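Local atomic coordinates of 16.4 kDa salivary peptide (Culex quinquefasciatus, PDB entry 7KC8), a protein that is of unknown function but is a mosquito salivary protein with a beta-trefoil fold and putative sugar-binding properties. Residues 52-55 against 56-59; 10-13 against 14-17; 43-47 against 48-52. All coordinates share one frame; numbering follows the deposited sequence.

Contact 1 of 3, residues 52-55 against 56-59; sequences IRPR and IYTE
R53 sets its CG between its own backbone N and carbonyl carbon (chi1 52°) and bends again at chi3. This lays the chain forward alongside P54, with the guanidinium over the T58 backbone. I56 also turns its CG1 between backbone N and carbonyl carbon (chi1 68°), which puts CG2 beside the backbone N and near R55.

The R53 guanidinium has T58 CA over one face, 3.8 Å above the plane and above its centre. R53 NE donates to P54 O at 3.0 Å, and the acceptor lies close to the guanidinium plane. A weak second bond runs from R53 NH2 to the same oxygen. R53 NH2 is also bonded to V139 O, in the C-terminal segment. Together these bonds should restrain the rotation of the group, the one from NE most of all.

P54 meets Y57 at about a right angle. Its CG lies 3.9 Å from Y57 CB and sits at the edge of the Y57 ring, in plane. I56 CG1 lies over one face of that ring. R55 and I56 pack as neighbours: I56 CG2 sits 3.2 Å above one face of the R55 guanidinium, toward its rim. R55 NH1 bonds to L137 O. R53 CA makes a CA-H...O contact with E59 O at 3.5 Å, where the chain comes back after an inverse gamma turn centred on T58.

This turn leads from strand 49-54 toward strand 60-63. E59 OE2 forms a salt bridge with R30, E59 OE1 bonds to T76, and R30 also makes a cation-pi contact with Y57. P54 packs on W41 of strand 40-46 and on M21 of strand 17-21.

Contact 2 of 3, residues 10-13 against 14-17; sequences LKFV and NNAK
F12 and K17 are joined by the main backbone bond of this turn. F12 N donates to K17 O at 2.8 Å, with an N-H...O angle of 164°. F12 O returns three weak bonds, from the N atoms of N15, A16 and K17. The one from A16 N is short, 2.8 Å, but bent. A CA-H...O contact from K11 CA to K17 O adds to the pairing.

The ring-edge contact is between F12 and the N15 amide. F12 CG stands anti to its backbone N (chi1 -158°), and this turns the ring edge, at CD2, toward the amide. N15 CG lies in plane at the ring edge, and N15 ND2 is 3.4 Å from F12 CD2. The amide and ring planes are 69° apart. N15 ND2 also has a weak bond to I109 O, and the F12 ring meets W128 edge-to-face.

Apolar contact is slight. K11 CE lies 3.9 Å from A16 CA.

The K17 charge is met outside the turn, by a salt bridge from NZ to D36.

A16 and K17 both face F12, and A16 has positive phi. This is a G1 beta bulge closing the hairpin between strands 8-12 and 17-21 of the beta-trefoil.

Contact 3 of 3, residues 43-47 against 48-52; sequences IEKSG and NDYKI
Strands 43-46 and 49-52 run antiparallel, with axes 4.1 Å apart at closest approach and N-to-C directions 141° apart. E44 and K51 form a hydrogen-bonded pair. E44 N donates to K51 O at 2.9 Å, almost straight at 176°. K51 N donates to E44 O at 2.8 Å and lies in the carbonyl plane of E44. S46 and D49 are the next hydrogen-bonded pair, beside the turn. S46 N reaches D49 O at 2.9 Å and D49 N returns a bond to S46 O, each donor standing above the plane of the carbonyl it meets.

S46 to D49 make a type II' turn, with G47 at positive phi in its first corner. The result is a two-residue beta hairpin, G47 and N48 forming the loop. It belongs to the beta-trefoil, a fold built of six two-stranded hairpins with pseudo-threefold symmetry.

Y50 takes much of the side-chain contact. Its CG lies anti to the carbonyl carbon (chi1 -61°), and this swings the ring across to I43 and K45. I43 CG2 lies 3.7 Å from Y50 CD1, and the two side chains cross obliquely. K45 CG reaches Y50 CE1 at 3.6 Å. E44 O sits at the ring edge, near its plane. The Y50 side chain also touches V3 and V89.

I43 and I52 share one face of the hairpin, their CG1 atoms 4.4 Å apart. The side chains of E44, S46, D49 and K51 leave from the other face. There the aliphatic part of K51 runs beside S46, with K51 CD 3.6 Å from S46 OG. K51 also makes a cation-pi contact with Y60, whose OH is hydrogen-bonded to E44 OE1.

Overall arrangement
Contacts 1 and 3 lie on the same strand, 49-54, and share I52; contact 3 holds it to strand 40-46, and contact 1 turns the chain toward strand 60-63. They also touch where R53 CD meets E44 OE2. Contact 2 lies at the end of strand 8-12, which pairs with strand 40-46, on the opposite side of the chain's centre from contact 3. L10 and I52 pack together and link it to both others. All three are partly buried. Contacts 2 and 3 bury apolar and aromatic side chains and expose their loop ends. Contact 1 also buries the charged R53 and E59, both with polar partners outside the turn. Regular backbone bonds dominate contact 3, and a bulge marks contact 2.

Contact 1 of 3, residues 52-55 against 56-59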
loop_
_atom_site.group_PDB
_atom_site.type_symbol
_atom_site.label_atom_id
_atom_site.label_comp_id
_atom_site.label_asym_id
_atom_site.label_seq_id
_atom_site.Cartn_x
_atom_site.Cartn_y
_atom_site.Cartn_z
ATOM N N ILE A 52 -4.843 2.276 -4.588
ATOM C CA ILE A 52 -4.972 1.173 -3.648
ATOM C C ILE A 52 -5.860 1.637 -2.506
ATOM O O ILE A 52 -5.711 2.760 -2.016
ATOM C CB ILE A 52 -3.595 0.695 -3.132
ATOM C CG1 ILE A 52 -2.721 0.187 -4.293
ATOM C CG2 ILE A 52 -3.743 -0.386 -2.053
ATOM C CD1 ILE A 52 -1.304 -0.258 -3.876
ATOM N N ARG A 53 -6.807 0.794 -2.113
ATOM C CA ARG A 53 -7.747 1.086 -1.042
ATOM C C ARG A 53 -8.058 -0.200 -0.300
ATOM O O ARG A 53 -7.994 -1.289 -0.884
ATOM C CB ARG A 53 -9.057 1.698 -1.564
ATOM C CG ARG A 53 -9.685 0.880 -2.679
ATOM C CD ARG A 53 -11.157 1.168 -2.830
ATOM N NE ARG A 53 -11.904 0.695 -1.680
ATOM C CZ ARG A 53 -13.222 0.794 -1.558
ATOM N NH1 ARG A 53 -13.934 1.341 -2.529
ATOM N NH2 ARG A 53 -13.830 0.344 -0.466
ATOM N N PRO A 54 -8.378 -0.115 0.984
ATOM C CA PRO A 54 -8.815 -1.314 1.691
ATOM C C PRO A 54 -10.201 -1.710 1.211
ATOM O O PRO A 54 -10.985 -0.872 0.761
ATOM C CB PRO A 54 -8.821 -0.882 3.159
ATOM C CG PRO A 54 -9.032 0.567 3.111
ATOM C CD PRO A 54 -8.382 1.069 1.856
ATOM N N ARG A 55 -10.489 -3.010 1.316
ATOM C CA ARG A 55 -11.748 -3.539 0.801
ATOM C C ARG A 55 -12.953 -2.852 1.436
ATOM O O ARG A 55 -13.971 -2.642 0.765
ATOM C CB ARG A 55 -11.827 -5.053 1.029
ATOM C CG ARG A 55 -13.061 -5.712 0.387
ATOM C CD ARG A 55 -13.218 -7.186 0.740
ATOM N NE ARG A 55 -13.332 -7.417 2.178
ATOM C CZ ARG A 55 -14.458 -7.296 2.873
ATOM N NH1 ARG A 55 -15.575 -6.936 2.269
ATOM N NH2 ARG A 55 -14.469 -7.526 4.176
ATOM N N ILE A 56 -12.859 -2.475 2.714
ATOM C CA ILE A 56 -14.040 -2.055 3.466
ATOM C C ILE A 56 -14.126 -0.553 3.688
ATOM O O ILE A 56 -15.156 -0.085 4.199
ATOM C CB ILE A 56 -14.155 -2.797 4.816
ATOM C CG1 ILE A 56 -13.040 -2.398 5.788
ATOM C CG2 ILE A 56 -14.176 -4.304 4.611
ATOM C CD1 ILE A 56 -13.388 -2.754 7.214
ATOM N N TYR A 57 -13.112 0.222 3.317
ATOM C CA TYR A 57 -13.205 1.676 3.398
ATOM C C TYR A 57 -12.822 2.291 2.067
ATOM O O TYR A 57 -11.867 1.850 1.423
ATOM C CB TYR A 57 -12.298 2.278 4.471
ATOM C CG TYR A 57 -12.412 1.649 5.827
ATOM C CD1 TYR A 57 -13.533 1.852 6.618
ATOM C CD2 TYR A 57 -11.378 0.876 6.330
ATOM C CE1 TYR A 57 -13.625 1.280 7.876
ATOM C CE2 TYR A 57 -11.460 0.293 7.575
ATOM C CZ TYR A 57 -12.582 0.500 8.350
ATOM O OH TYR A 57 -12.648 -0.090 9.589
ATOM N N THR A 58 -13.544 3.329 1.664
ATOM C CA THR A 58 -13.159 4.054 0.460
ATOM C C THR A 58 -12.148 5.141 0.836
ATOM O O THR A 58 -12.436 6.337 0.855
ATOM C CB THR A 58 -14.387 4.615 -0.236
ATOM O OG1 THR A 58 -13.965 5.609 -1.174
ATOM C CG2 THR A 58 -15.360 5.218 0.776
ATOM N N GLU A 59 -10.932 4.684 1.163
ATOM C CA GLU A 59 -9.824 5.553 1.562
ATOM C C GLU A 59 -8.568 5.125 0.821
ATOM O O GLU A 59 -8.162 3.960 0.897
ATOM C CB GLU A 59 -9.558 5.488 3.071
ATOM C CG GLU A 59 -10.797 5.520 3.943
ATOM C CD GLU A 59 -10.487 5.181 5.384
ATOM O OE1 GLU A 59 -9.305 4.943 5.688
ATOM O OE2 GLU A 59 -11.412 5.139 6.217
#

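Contact 2 of 3, residues 10-13 against 14-17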
loop_
_atom_site.group_PDB
_atom_site.type_symbol
_atom_site.label_atom_id
_atom_site.label_comp_id
_atom_site.label_asym_id
_atom_site.label_seq_id
_atom_site.Cartn_x
_atom_site.Cartn_y
_atom_site.Cartn_z
ATOM N N LEU A 10 -1.785 -7.916 0.689
ATOM C CA LEU A 10 -0.488 -7.243 0.464
ATOM C C LEU A 10 0.502 -7.751 1.513
ATOM O O LEU A 10 0.446 -7.288 2.639
ATOM C CB LEU A 10 -0.714 -5.742 0.631
ATOM C CG LEU A 10 -0.943 -4.927 -0.630
ATOM C CD1 LEU A 10 -1.308 -5.776 -1.828
ATOM C CD2 LEU A 10 -1.939 -3.817 -0.400
ATOM N N LYS A 11 1.420 -8.616 1.107
ATOM C CA LYS A 11 2.394 -9.218 2.039
ATOM C C LYS A 11 3.829 -8.894 1.620
ATOM O O LYS A 11 4.209 -9.195 0.522
ATOM C CB LYS A 11 2.078 -10.706 2.169
ATOM C CG LYS A 11 2.812 -11.469 3.251
ATOM C CD LYS A 11 3.214 -12.840 2.774
ATOM C CE LYS A 11 3.492 -13.823 3.883
ATOM N NZ LYS A 11 2.587 -14.990 3.814
ATOM N N PHE A 12 4.558 -8.231 2.498
ATOM C CA PHE A 12 5.984 -7.930 2.270
ATOM C C PHE A 12 6.758 -9.233 2.484
ATOM O O PHE A 12 6.706 -9.812 3.558
ATOM C CB PHE A 12 6.425 -6.802 3.195
ATOM C CG PHE A 12 7.639 -6.043 2.751
ATOM C CD1 PHE A 12 7.666 -5.397 1.535
ATOM C CD2 PHE A 12 8.741 -5.945 3.566
ATOM C CE1 PHE A 12 8.784 -4.692 1.133
ATOM C CE2 PHE A 12 9.860 -5.241 3.167
ATOM C CZ PHE A 12 9.880 -4.618 1.950
ATOM N N VAL A 13 7.437 -9.673 1.441
ATOM C CA VAL A 13 8.182 -10.958 1.404
ATOM C C VAL A 13 9.238 -11.045 2.501
ATOM O O VAL A 13 9.240 -12.024 3.220
ATOM C CB VAL A 13 8.823 -11.157 0.022
ATOM C CG1 VAL A 13 9.844 -12.266 0.020
ATOM C CG2 VAL A 13 7.781 -11.413 -1.038
ATOM N N ASN A 14 10.082 -10.044 2.628
ATOM C CA ASN A 14 11.223 -10.176 3.529
ATOM C C ASN A 14 10.808 -10.273 4.989
ATOM O O ASN A 14 11.563 -10.839 5.785
ATOM C CB ASN A 14 12.192 -8.999 3.362
ATOM C CG ASN A 14 12.745 -8.873 1.947
ATOM O OD1 ASN A 14 12.700 -9.816 1.152
ATOM N ND2 ASN A 14 13.270 -7.695 1.628
ATOM N N ASN A 15 9.623 -9.752 5.343
ATOM C CA ASN A 15 9.112 -9.669 6.709
ATOM C C ASN A 15 7.966 -10.617 7.012
ATOM O O ASN A 15 7.647 -10.800 8.186
ATOM C CB ASN A 15 8.570 -8.260 7.008
ATOM C CG ASN A 15 9.589 -7.195 6.838
ATOM O OD1 ASN A 15 10.778 -7.479 6.674
ATOM N ND2 ASN A 15 9.151 -5.945 6.907
ATOM N N ALA A 16 7.287 -11.132 5.987
ATOM C CA ALA A 16 6.041 -11.872 6.142
ATOM C C ALA A 16 4.946 -11.024 6.789
ATOM O O ALA A 16 4.062 -11.549 7.477
ATOM C CB ALA A 16 6.260 -13.165 6.929
ATOM N N LYS A 17 4.976 -9.713 6.564
ATOM C CA LYS A 17 4.021 -8.788 7.164
ATOM C C LYS A 17 3.029 -8.292 6.121
ATOM O O LYS A 17 3.431 -7.847 5.038
ATOM C CB LYS A 17 4.737 -7.597 7.805
ATOM C CG LYS A 17 5.556 -7.942 9.039
ATOM C CD LYS A 17 4.679 -8.422 10.203
ATOM C CE LYS A 17 5.480 -8.470 11.501
ATOM N NZ LYS A 17 4.597 -8.529 12.696
#

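Contact 3 of 3, residues 43-47 against 48-52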
loop_
_atom_site.group_PDB
_atom_site.type_symbol
_atom_site.label_atom_id
_atom_site.label_comp_id
_atom_site.label_asym_id
_atom_site.label_seq_id
_atom_site.Cartn_x
_atom_site.Cartn_y
_atom_site.Cartn_z
ATOM N N ILE A 43 -6.782 -3.206 -5.500
ATOM C CA ILE A 43 -5.943 -2.550 -6.492
ATOM C C ILE A 43 -6.839 -2.113 -7.646
ATOM O O ILE A 43 -7.511 -2.945 -8.267
ATOM C CB ILE A 43 -4.830 -3.486 -6.986
ATOM C CG1 ILE A 43 -3.826 -3.776 -5.866
ATOM C CG2 ILE A 43 -4.152 -2.894 -8.223
ATOM C CD1 ILE A 43 -2.825 -4.871 -6.194
ATOM N N GLU A 44 -6.853 -0.816 -7.938
ATOM C CA GLU A 44 -7.618 -0.253 -9.045
ATOM C C GLU A 44 -6.658 0.349 -10.061
ATOM O O GLU A 44 -5.688 1.007 -9.682
ATOM C CB GLU A 44 -8.587 0.822 -8.569
ATOM C CG GLU A 44 -9.537 0.368 -7.473
ATOM C CD GLU A 44 -10.353 1.516 -6.891
ATOM O OE1 GLU A 44 -10.153 2.670 -7.327
ATOM O OE2 GLU A 44 -11.189 1.267 -5.997
ATOM N N LYS A 45 -6.912 0.105 -11.347
ATOM C CA LYS A 45 -6.111 0.740 -12.383
ATOM C C LYS A 45 -6.367 2.235 -12.360
ATOM O O LYS A 45 -7.485 2.682 -12.104
ATOM C CB LYS A 45 -6.426 0.169 -13.775
ATOM C CG LYS A 45 -5.567 -1.043 -14.158
ATOM C CD LYS A 45 -5.374 -1.181 -15.677
ATOM C CE LYS A 45 -4.343 -0.176 -16.193
ATOM N NZ LYS A 45 -4.440 0.075 -17.663
ATOM N N SER A 46 -5.290 3.012 -12.508
ATOM C CA SER A 46 -5.365 4.495 -12.595
ATOM C C SER A 46 -4.380 4.941 -13.677
ATOM O O SER A 46 -3.223 5.171 -13.361
ATOM C CB SER A 46 -5.091 5.169 -11.288
ATOM O OG SER A 46 -5.430 6.542 -11.361
ATOM N N GLY A 47 -4.846 5.034 -14.916
ATOM C CA GLY A 47 -3.962 5.366 -16.048
ATOM C C GLY A 47 -2.977 4.261 -16.349
ATOM O O GLY A 47 -3.410 3.131 -16.519
ATOM N N ASN A 48 -1.690 4.582 -16.396
ATOM C CA ASN A 48 -0.625 3.573 -16.621
ATOM C C ASN A 48 -0.250 2.981 -15.265
ATOM O O ASN A 48 0.548 2.041 -15.222
ATOM C CB ASN A 48 0.576 4.189 -17.348
ATOM C CG ASN A 48 1.552 3.177 -17.903
ATOM O OD1 ASN A 48 1.165 2.076 -18.277
ATOM N ND2 ASN A 48 2.821 3.544 -17.948
ATOM N N ASP A 49 -0.741 3.594 -14.180
ATOM C CA ASP A 49 -0.339 3.156 -12.813
ATOM C C ASP A 49 -1.555 2.650 -12.034
ATOM O O ASP A 49 -2.493 2.154 -12.689
ATOM C CB ASP A 49 0.417 4.260 -12.074
ATOM C CG ASP A 49 1.684 4.693 -12.789
ATOM O OD1 ASP A 49 2.597 3.856 -12.917
ATOM O OD2 ASP A 49 1.741 5.861 -13.219
ATOM N N TYR A 50 -1.542 2.767 -10.699
ATOM C CA TYR A 50 -2.637 2.157 -9.896
ATOM C C TYR A 50 -2.931 2.891 -8.586
ATOM O O TYR A 50 -2.047 3.576 -8.088
ATOM C CB TYR A 50 -2.253 0.736 -9.464
ATOM C CG TYR A 50 -1.984 -0.254 -10.571
ATOM C CD1 TYR A 50 -3.010 -0.991 -11.133
ATOM C CD2 TYR A 50 -0.702 -0.458 -11.055
ATOM C CE1 TYR A 50 -2.771 -1.904 -12.147
ATOM C CE2 TYR A 50 -0.447 -1.358 -12.075
ATOM C CZ TYR A 50 -1.487 -2.086 -12.624
ATOM O OH TYR A 50 -1.248 -2.981 -13.626
ATOM N N LYS A 51 -4.151 2.771 -8.061
ATOM C CA LYS A 51 -4.547 3.279 -6.762
ATOM C C LYS A 51 -4.920 2.087 -5.900
ATOM O O LYS A 51 -5.207 1.000 -6.404
ATOM C CB LYS A 51 -5.703 4.288 -6.880
ATOM C CG LYS A 51 -5.231 5.632 -7.454
ATOM C CD LYS A 51 -6.357 6.555 -7.918
ATOM C CE LYS A 51 -7.078 7.214 -6.754
ATOM N NZ LYS A 51 -7.748 8.477 -7.194
ATOM N N ILE A 52 -4.843 2.276 -4.588
ATOM C CA ILE A 52 -4.972 1.173 -3.648
ATOM C C ILE A 52 -5.860 1.637 -2.506
ATOM O O ILE A 52 -5.711 2.760 -2.016
ATOM C CB ILE A 52 -3.595 0.695 -3.132
ATOM C CG1 ILE A 52 -2.721 0.187 -4.293
ATOM C CG2 ILE A 52 -3.743 -0.386 -2.053
ATOM C CD1 ILE A 52 -1.304 -0.258 -3.876
#